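Long-range contact in alpha-galactosidase (Umbelopsis vinacea, PDB 3A5V), which probably hydrolyses terminal alpha-linked galactose residues from galactosides, as a tetrameric family 27 glycoside hydrolase: residues 353-364 / 385-396. Sequence-based numbering, arbitrary orientation. Where two conformers were deposited one is given.
Sequences DSSRSIEVRDLW and VRLLKFMDSATS. With NAG (2-acetamido-2-deoxy-beta-D-glucopyranose), chain D; NAG (2-acetamido-2-deoxy-beta-D-glucopyranose), chain B.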
ATOM      1  N   ASP A 353      11.994 -26.358  31.109  1.00 17.95           N
ATOM      2  CA  ASP A 353      11.549 -27.109  32.264  1.00 18.73           C
ATOM      3  C   ASP A 353      10.542 -26.280  33.059  1.00 18.55           C
ATOM      4  O   ASP A 353      10.925 -25.356  33.808  1.00 18.29           O
ATOM      5  CB  ASP A 353      12.762 -27.491  33.120  1.00 19.24           C
ATOM      6  CG  ASP A 353      12.372 -28.189  34.399  1.00 21.18           C
ATOM      7  OD1 ASP A 353      11.211 -28.625  34.514  1.00 20.32           O
ATOM      8  OD2 ASP A 353      13.240 -28.281  35.293  1.00 25.43           O
ATOM      9  N   SER A 354       9.257 -26.619  32.913  1.00 18.64           N
ATOM     10  CA  SER A 354       8.186 -25.860  33.571  1.00 19.72           C
ATOM     11  C   SER A 354       8.174 -26.038  35.084  1.00 19.56           C
ATOM     12  O   SER A 354       7.615 -25.207  35.798  1.00 20.40           O
ATOM     13  CB  SER A 354       6.802 -26.169  32.975  1.00 19.58           C
ATOM     14  OG  SER A 354       6.618 -27.555  32.774  0.60 19.33           O
ATOM     15  N   SER A 355       8.812 -27.100  35.585  1.00 19.53           N
ATOM     16  CA  SER A 355       8.877 -27.325  37.044  1.00 19.20           C
ATOM     17  C   SER A 355      10.037 -26.590  37.724  1.00 19.15           C
ATOM     18  O   SER A 355      10.165 -26.642  38.940  1.00 19.80           O
ATOM     19  CB  SER A 355       8.981 -28.819  37.370  1.00 19.47           C
ATOM     20  OG  SER A 355      10.242 -29.328  36.966  0.50 18.60           O
ATOM     21  N   ARG A 356      10.877 -25.908  36.947  1.00 19.07           N
ATOM     22  CA  ARG A 356      12.063 -25.226  37.491  1.00 18.94           C
ATOM     23  C   ARG A 356      11.658 -24.124  38.465  1.00 18.19           C
ATOM     24  O   ARG A 356      10.870 -23.235  38.116  1.00 17.78           O
ATOM     25  CB  ARG A 356      12.924 -24.656  36.354  1.00 19.17           C
ATOM     26  CG  ARG A 356      14.218 -23.950  36.787  1.00 21.55           C
ATOM     27  CD  ARG A 356      15.393 -24.888  36.955  1.00 26.02           C
ATOM     28  NE  ARG A 356      15.560 -25.823  35.836  1.00 28.63           N
ATOM     29  CZ  ARG A 356      16.441 -25.682  34.848  1.00 29.59           C
ATOM     30  NH1 ARG A 356      17.254 -24.638  34.817  1.00 31.96           N
ATOM     31  NH2 ARG A 356      16.518 -26.598  33.889  1.00 28.25           N
ATOM     32  N   SER A 357      12.188 -24.208  39.684  1.00 17.39           N
ATOM     33  CA  SER A 357      11.937 -23.216  40.740  1.00 16.95           C
ATOM     34  C   SER A 357      12.869 -22.040  40.549  1.00 16.26           C
ATOM     35  O   SER A 357      14.092 -22.220  40.465  1.00 16.09           O
ATOM     36  CB  SER A 357      12.153 -23.830  42.140  1.00 16.80           C
ATOM     37  OG  SER A 357      12.009 -22.836  43.141  1.00 16.32           O
ATOM     38  N   ILE A 358      12.291 -20.837  40.483  1.00 15.85           N
ATOM     39  CA  ILE A 358      13.035 -19.621  40.140  1.00 15.40           C
ATOM     40  C   ILE A 358      12.533 -18.464  41.004  1.00 15.04           C
ATOM     41  O   ILE A 358      11.322 -18.311  41.205  1.00 14.72           O
ATOM     42  CB  ILE A 358      12.883 -19.252  38.617  1.00 15.55           C
ATOM     43  CG1 ILE A 358      13.384 -20.388  37.712  1.00 17.03           C
ATOM     44  CG2 ILE A 358      13.631 -17.946  38.264  1.00 14.25           C
ATOM     45  CD1 ILE A 358      12.952 -20.235  36.239  1.00 15.55           C
ATOM     46  N   GLU A 359      13.470 -17.666  41.517  1.00 15.20           N
ATOM     47  CA  GLU A 359      13.132 -16.479  42.286  1.00 15.50           C
ATOM     48  C   GLU A 359      12.678 -15.360  41.353  1.00 14.78           C
ATOM     49  O   GLU A 359      13.326 -15.080  40.340  1.00 13.90           O
ATOM     50  CB  GLU A 359      14.324 -15.970  43.111  1.00 15.33           C
ATOM     51  CG  GLU A 359      13.930 -14.778  43.989  1.00 15.72           C
ATOM     52  CD  GLU A 359      15.093 -14.064  44.682  1.00 17.92           C
ATOM     53  OE1 GLU A 359      16.267 -14.402  44.446  1.00 19.72           O
ATOM     54  OE2 GLU A 359      14.801 -13.126  45.458  1.00 20.73           O
ATOM     55  N   VAL A 360      11.580 -14.712  41.728  1.00 15.40           N
ATOM     56  CA  VAL A 360      11.018 -13.616  40.940  1.00 15.47           C
ATOM     57  C   VAL A 360      11.025 -12.356  41.791  1.00 15.45           C
ATOM     58  O   VAL A 360      10.558 -12.370  42.940  1.00 16.32           O
ATOM     59  CB  VAL A 360       9.564 -13.922  40.497  1.00 15.53           C
ATOM     60  CG1 VAL A 360       8.995 -12.748  39.656  1.00 15.20           C
ATOM     61  CG2 VAL A 360       9.513 -15.242  39.702  1.00 15.12           C
ATOM     62  N   ARG A 361      11.556 -11.278  41.226  1.00 15.39           N
ATOM     63  CA  ARG A 361      11.623  -9.985  41.919  1.00 15.16           C
ATOM     64  C   ARG A 361      10.687  -8.983  41.238  1.00 15.14           C
ATOM     65  O   ARG A 361      10.601  -8.939  40.005  1.00 14.38           O
ATOM     66  CB  ARG A 361      13.057  -9.461  41.877  1.00 15.03           C
ATOM     67  CG  ARG A 361      13.268  -8.111  42.549  1.00 16.17           C
ATOM     68  CD  ARG A 361      14.753  -7.742  42.552  1.00 16.91           C
ATOM     69  NE  ARG A 361      15.016  -6.496  43.288  1.00 17.79           N
ATOM     70  CZ  ARG A 361      15.159  -6.414  44.612  1.00 20.86           C
ATOM     71  NH1 ARG A 361      15.030  -7.503  45.376  1.00 19.41           N
ATOM     72  NH2 ARG A 361      15.401  -5.232  45.180  1.00 20.34           N
ATOM     73  N   ASP A 362      10.000  -8.182  42.046  1.00 14.63           N
ATOM     74  CA  ASP A 362       9.157  -7.106  41.534  1.00 14.47           C
ATOM     75  C   ASP A 362      10.030  -5.857  41.507  1.00 14.22           C
ATOM     76  O   ASP A 362      10.451  -5.364  42.567  1.00 13.39           O
ATOM     77  CB  ASP A 362       7.922  -6.917  42.424  1.00 14.10           C
ATOM     78  CG  ASP A 362       6.934  -5.883  41.877  1.00 15.46           C
ATOM     79  OD1 ASP A 362       7.366  -4.812  41.368  1.00 14.07           O
ATOM     80  OD2 ASP A 362       5.711  -6.139  41.970  1.00 14.55           O
ATOM     81  N   LEU A 363      10.303  -5.357  40.298  1.00 13.15           N
ATOM     82  CA  LEU A 363      11.267  -4.262  40.109  1.00 13.92           C
ATOM     83  C   LEU A 363      10.764  -2.882  40.528  1.00 14.22           C
ATOM     84  O   LEU A 363      11.560  -2.018  40.937  1.00 14.96           O
ATOM     85  CB  LEU A 363      11.774  -4.227  38.660  1.00 13.99           C
ATOM     86  CG  LEU A 363      12.516  -5.484  38.183  1.00 14.34           C
ATOM     87  CD1 LEU A 363      13.193  -5.170  36.862  1.00 11.96           C
ATOM     88  CD2 LEU A 363      13.561  -5.994  39.223  1.00 14.19           C
ATOM     89  N   TRP A 364       9.456  -2.665  40.422  1.00 14.36           N
ATOM     90  CA  TRP A 364       8.851  -1.414  40.908  1.00 15.33           C
ATOM     91  C   TRP A 364       8.847  -1.349  42.429  1.00 16.49           C
ATOM     92  O   TRP A 364       9.204  -0.318  43.009  1.00 16.08           O
ATOM     93  CB  TRP A 364       7.424  -1.229  40.367  1.00 13.94           C
ATOM     94  CG  TRP A 364       7.446  -0.780  38.917  1.00 13.57           C
ATOM     95  CD1 TRP A 364       6.961  -1.468  37.833  1.00 12.38           C
ATOM     96  CD2 TRP A 364       8.019   0.433  38.403  1.00 13.14           C
ATOM     97  NE1 TRP A 364       7.184  -0.755  36.681  1.00 11.50           N
ATOM     98  CE2 TRP A 364       7.827   0.419  36.996  1.00 11.20           C
ATOM     99  CE3 TRP A 364       8.652   1.543  38.997  1.00 13.30           C
ATOM    100  CZ2 TRP A 364       8.260   1.463  36.160  1.00 12.12           C
ATOM    101  CZ3 TRP A 364       9.093   2.592  38.160  1.00 13.16           C
ATOM    102  CH2 TRP A 364       8.891   2.541  36.756  1.00 13.74           C
ATOM    103  N   VAL A 385       0.715  -2.390  34.894  1.00 10.44           N
ATOM    104  CA  VAL A 385       1.743  -3.415  34.671  1.00 10.98           C
ATOM    105  C   VAL A 385       2.223  -4.013  35.984  1.00 11.41           C
ATOM    106  O   VAL A 385       2.131  -3.374  37.032  1.00 12.29           O
ATOM    107  CB  VAL A 385       3.007  -2.862  33.901  1.00 10.87           C
ATOM    108  CG1 VAL A 385       2.685  -2.606  32.396  1.00  9.39           C
ATOM    109  CG2 VAL A 385       3.605  -1.605  34.610  1.00 10.96           C
ATOM    110  N   ARG A 386       2.718  -5.248  35.914  1.00 11.81           N
ATOM    111  CA  ARG A 386       3.666  -5.745  36.910  1.00 12.10           C
ATOM    112  C   ARG A 386       4.947  -6.062  36.141  1.00 11.96           C
ATOM    113  O   ARG A 386       4.902  -6.741  35.111  1.00 11.49           O
ATOM    114  CB  ARG A 386       3.149  -6.989  37.662  1.00 12.05           C
ATOM    115  CG  ARG A 386       1.881  -6.737  38.516  1.00 11.34           C
ATOM    116  CD  ARG A 386       2.135  -5.778  39.699  1.00 12.40           C
ATOM    117  NE  ARG A 386       3.015  -6.358  40.721  1.00 10.77           N
ATOM    118  CZ  ARG A 386       2.616  -7.205  41.675  1.00 12.60           C
ATOM    119  NH1 ARG A 386       1.338  -7.588  41.749  1.00 12.12           N
ATOM    120  NH2 ARG A 386       3.500  -7.669  42.555  1.00 12.62           N
ATOM    121  N   LEU A 387       6.064  -5.545  36.644  1.00 11.57           N
ATOM    122  CA  LEU A 387       7.364  -5.659  35.999  1.00 11.15           C
ATOM    123  C   LEU A 387       8.226  -6.584  36.849  1.00 11.71           C
ATOM    124  O   LEU A 387       8.545  -6.255  38.011  1.00 12.28           O
ATOM    125  CB  LEU A 387       8.033  -4.273  35.884  1.00 10.60           C
ATOM    126  CG  LEU A 387       9.501  -4.268  35.424  1.00 11.31           C
ATOM    127  CD1 LEU A 387       9.659  -4.916  34.049  1.00  9.23           C
ATOM    128  CD2 LEU A 387      10.095  -2.860  35.425  1.00 10.83           C
ATOM    129  N   LEU A 388       8.604  -7.724  36.272  1.00 10.80           N
ATOM    130  CA  LEU A 388       9.247  -8.795  37.022  1.00 11.70           C
ATOM    131  C   LEU A 388      10.607  -9.112  36.457  1.00 12.48           C
ATOM    132  O   LEU A 388      10.818  -9.036  35.227  1.00 12.60           O
ATOM    133  CB  LEU A 388       8.400 -10.088  36.977  1.00 11.90           C
ATOM    134  CG  LEU A 388       6.905  -9.945  37.298  1.00 11.90           C
ATOM    135  CD1 LEU A 388       6.173 -11.273  37.028  1.00  8.48           C
ATOM    136  CD2 LEU A 388       6.688  -9.458  38.746  1.00 11.06           C
ATOM    137  N   LYS A 389      11.524  -9.481  37.350  1.00 12.86           N
ATOM    138  CA  LYS A 389      12.784 -10.087  36.942  1.00 13.54           C
ATOM    139  C   LYS A 389      12.905 -11.505  37.497  1.00 13.59           C
ATOM    140  O   LYS A 389      12.814 -11.721  38.711  1.00 13.56           O
ATOM    141  CB  LYS A 389      13.979  -9.236  37.398  1.00 13.85           C
ATOM    142  CG  LYS A 389      15.337  -9.786  36.913  1.00 14.15           C
ATOM    143  CD  LYS A 389      16.477  -8.943  37.467  1.00 14.83           C
ATOM    144  CE  LYS A 389      17.843  -9.500  37.067  1.00 15.34           C
ATOM    145  NZ  LYS A 389      18.901  -8.616  37.612  1.00 14.69           N
ATOM    146  N   PHE A 390      13.105 -12.457  36.588  1.00 14.00           N
ATOM    147  CA  PHE A 390      13.355 -13.855  36.941  1.00 14.19           C
ATOM    148  C   PHE A 390      14.852 -14.007  37.103  1.00 14.75           C
ATOM    149  O   PHE A 390      15.610 -13.658  36.190  1.00 14.41           O
ATOM    150  CB  PHE A 390      12.827 -14.795  35.842  1.00 13.59           C
ATOM    151  CG  PHE A 390      11.330 -15.041  35.912  1.00 13.12           C
ATOM    152  CD1 PHE A 390      10.425 -13.998  35.725  1.00 13.77           C
ATOM    153  CD2 PHE A 390      10.841 -16.318  36.163  1.00 12.80           C
ATOM    154  CE1 PHE A 390       9.018 -14.219  35.804  1.00 14.51           C
ATOM    155  CE2 PHE A 390       9.465 -16.563  36.237  1.00 15.66           C
ATOM    156  CZ  PHE A 390       8.542 -15.507  36.066  1.00 13.71           C
ATOM    157  N   MET A 391      15.279 -14.511  38.262  1.00 15.54           N
ATOM    158  CA  MET A 391      16.702 -14.514  38.623  1.00 16.65           C
ATOM    159  C   MET A 391      17.472 -15.682  38.008  1.00 17.49           C
ATOM    160  O   MET A 391      18.689 -15.781  38.130  1.00 17.36           O
ATOM    161  CB  MET A 391      16.872 -14.462  40.151  1.00 17.22           C
ATOM    162  CG  MET A 391      16.220 -13.251  40.794  1.00 19.13           C
ATOM    163  SD  MET A 391      16.879 -11.654  40.234  1.00 23.75           S
ATOM    164  CE  MET A 391      18.458 -11.674  41.067  1.00 27.05           C
ATOM    165  N   ASP A 392      16.739 -16.548  37.315  1.00 17.81           N
ATOM    166  CA  ASP A 392      17.323 -17.645  36.569  1.00 18.54           C
ATOM    167  C   ASP A 392      16.375 -17.973  35.413  1.00 18.19           C
ATOM    168  O   ASP A 392      15.300 -17.368  35.276  1.00 17.74           O
ATOM    169  CB  ASP A 392      17.537 -18.872  37.479  1.00 19.09           C
ATOM    170  CG  ASP A 392      18.717 -19.768  37.023  1.00 23.13           C
ATOM    171  OD1 ASP A 392      19.059 -19.797  35.820  1.00 24.60           O
ATOM    172  OD2 ASP A 392      19.317 -20.441  37.887  1.00 28.84           O
ATOM    173  N   SER A 393      16.792 -18.919  34.582  1.00 17.99           N
ATOM    174  CA  SER A 393      16.055 -19.323  33.393  1.00 18.15           C
ATOM    175  C   SER A 393      15.536 -20.749  33.552  1.00 18.15           C
ATOM    176  O   SER A 393      16.180 -21.582  34.192  1.00 18.27           O
ATOM    177  CB  SER A 393      16.994 -19.266  32.188  1.00 17.54           C
ATOM    178  OG  SER A 393      16.364 -19.779  31.033  1.00 19.40           O
ATOM    179  N   ALA A 394      14.383 -21.033  32.955  1.00 18.10           N
ATOM    180  CA  ALA A 394      13.881 -22.414  32.869  1.00 18.23           C
ATOM    181  C   ALA A 394      14.388 -23.177  31.639  1.00 18.75           C
ATOM    182  O   ALA A 394      14.022 -24.330  31.434  1.00 18.24           O
ATOM    183  CB  ALA A 394      12.348 -22.443  32.923  1.00 17.94           C
ATOM    184  N   THR A 395      15.239 -22.548  30.833  1.00 20.29           N
ATOM    185  CA  THR A 395      15.685 -23.153  29.574  1.00 22.54           C
ATOM    186  C   THR A 395      16.616 -24.347  29.861  1.00 24.68           C
ATOM    187  O   THR A 395      17.508 -24.246  30.703  1.00 24.18           O
ATOM    188  CB  THR A 395      16.364 -22.110  28.640  1.00 22.34           C
ATOM    189  OG1 THR A 395      15.384 -21.127  28.228  1.00 23.00           O
ATOM    190  CG2 THR A 395      16.966 -22.781  27.391  1.00 21.67           C
ATOM    191  N   SER A 396      16.358 -25.469  29.186  1.00 27.10           N
ATOM    192  CA  SER A 396      17.185 -26.672  29.271  1.00 30.38           C
ATOM    193  C   SER A 396      18.208 -26.675  28.142  1.00 32.34           C
ATOM    194  O   SER A 396      17.891 -26.329  26.996  1.00 33.13           O
ATOM    195  CB  SER A 396      16.317 -27.934  29.137  1.00 30.19           C
ATOM    196  OG  SER A 396      15.484 -28.164  30.272  1.00 32.68           O
TER
HETATM  197  C1  NAG D   1      14.958 -20.372  44.054  1.00 21.34           C
HETATM  198  C2  NAG D   1      15.521 -21.792  44.250  1.00 23.11           C
HETATM  199  C3  NAG D   1      17.039 -21.814  44.045  1.00 24.14           C
HETATM  200  C4  NAG D   1      17.410 -21.186  42.700  1.00 23.09           C
HETATM  201  C5  NAG D   1      16.719 -19.819  42.539  1.00 20.48           C
HETATM  202  C6  NAG D   1      16.988 -19.227  41.152  1.00 18.47           C
HETATM  203  C7  NAG D   1      14.585 -23.502  45.713  1.00 27.09           C
HETATM  204  C8  NAG D   1      14.096 -23.845  47.096  1.00 27.88           C
HETATM  205  N2  NAG D   1      15.178 -22.318  45.564  1.00 25.17           N
HETATM  206  O3  NAG D   1      17.520 -23.141  44.096  1.00 26.17           O
HETATM  207  O4  NAG D   1      18.809 -20.978  42.640  1.00 27.34           O
HETATM  208  O5  NAG D   1      15.332 -19.934  42.756  1.00 19.76           O
HETATM  209  O6  NAG D   1      16.485 -17.915  41.072  1.00 18.16           O
HETATM  210  O7  NAG D   1      14.450 -24.314  44.786  1.00 28.67           O
HETATM  211  C1  NAG B   2      19.464 -21.837  41.683  1.00 31.63           C
HETATM  212  C2  NAG B   2      20.804 -21.223  41.260  1.00 33.93           C
HETATM  213  C3  NAG B   2      21.628 -22.170  40.382  1.00 37.70           C
HETATM  214  C4  NAG B   2      21.597 -23.631  40.859  1.00 40.81           C
HETATM  215  C5  NAG B   2      20.187 -24.051  41.302  1.00 39.67           C
HETATM  216  C6  NAG B   2      20.155 -25.454  41.914  1.00 39.78           C
HETATM  217  C7  NAG B   2      20.818 -18.781  41.072  1.00 30.14           C
HETATM  218  C8  NAG B   2      20.584 -17.597  40.174  1.00 30.22           C
HETATM  219  N2  NAG B   2      20.637 -19.979  40.525  1.00 31.18           N
HETATM  220  O3  NAG B   2      22.957 -21.679  40.331  1.00 37.70           O
HETATM  221  O4  NAG B   2      22.026 -24.472  39.805  1.00 47.47           O
HETATM  222  O5  NAG B   2      19.672 -23.117  42.241  1.00 35.06           O
HETATM  223  O6  NAG B   2      20.665 -25.416  43.236  1.00 41.05           O
HETATM  224  O7  NAG B   2      21.143 -18.606  42.245  1.00 29.68           O
HETATM  225  O   HOH W   1       5.576  -4.332  39.304  1.00 11.45           O
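Val360 and Phe390 form a non-hydrogen-bonded pair across antiparallel strands 358-362 and 385-390, their side chains on the same face, in the C-terminal beta sandwich that follows the catalytic TIM barrel. Val360 CG2 sits over the centre of the Phe390 ring, 3.7 Å from its centroid and 13° off the normal, a CH-pi contact suited to a slim branched side chain above a flat one. The other methyl, CG1, set anti to the backbone N (chi1 -180°), meets Leu388 CB at 3.8 Å. Ile358 extends this apolar face, its CG2 on Phe390 and its CD1 on Ala394, whose small CB methyl packs 3.4 Å from Asp353 O. Arg361 and Lys389 exchange two backbone bonds; their long aliphatic stems suit the other face, where Arg361 forms a salt bridge with Glu289 and Lys389 NZ bonds to a polyether, probably from the crystallisation liquor.

Nearer the barrel, Arg386 curls at chi2 and chi3 to bring NE and NH2 side-on to one oxygen, Asp362 OD2, at 3.0 and 2.8 Å. The carboxylate and guanidinium planes lie only 27° apart, and NH1 binds Asp379 O, fixing the group's rotation. A water donates to Asp362 OD1 and accepts from Leu387 N. Trp364 lays CD1 3.6 Å from Leu387 CB, while its NE1 bonds to Thr259 of helix 251-263, joining sandwich to barrel.

At the other end, strand 358-362 and the loop after strand 385-390 meet the glycan. Glu359 N donates to O6 of one N-acetylglucosamine, and Asp392 OD2 accepts from N2 of the next at 3.0 Å.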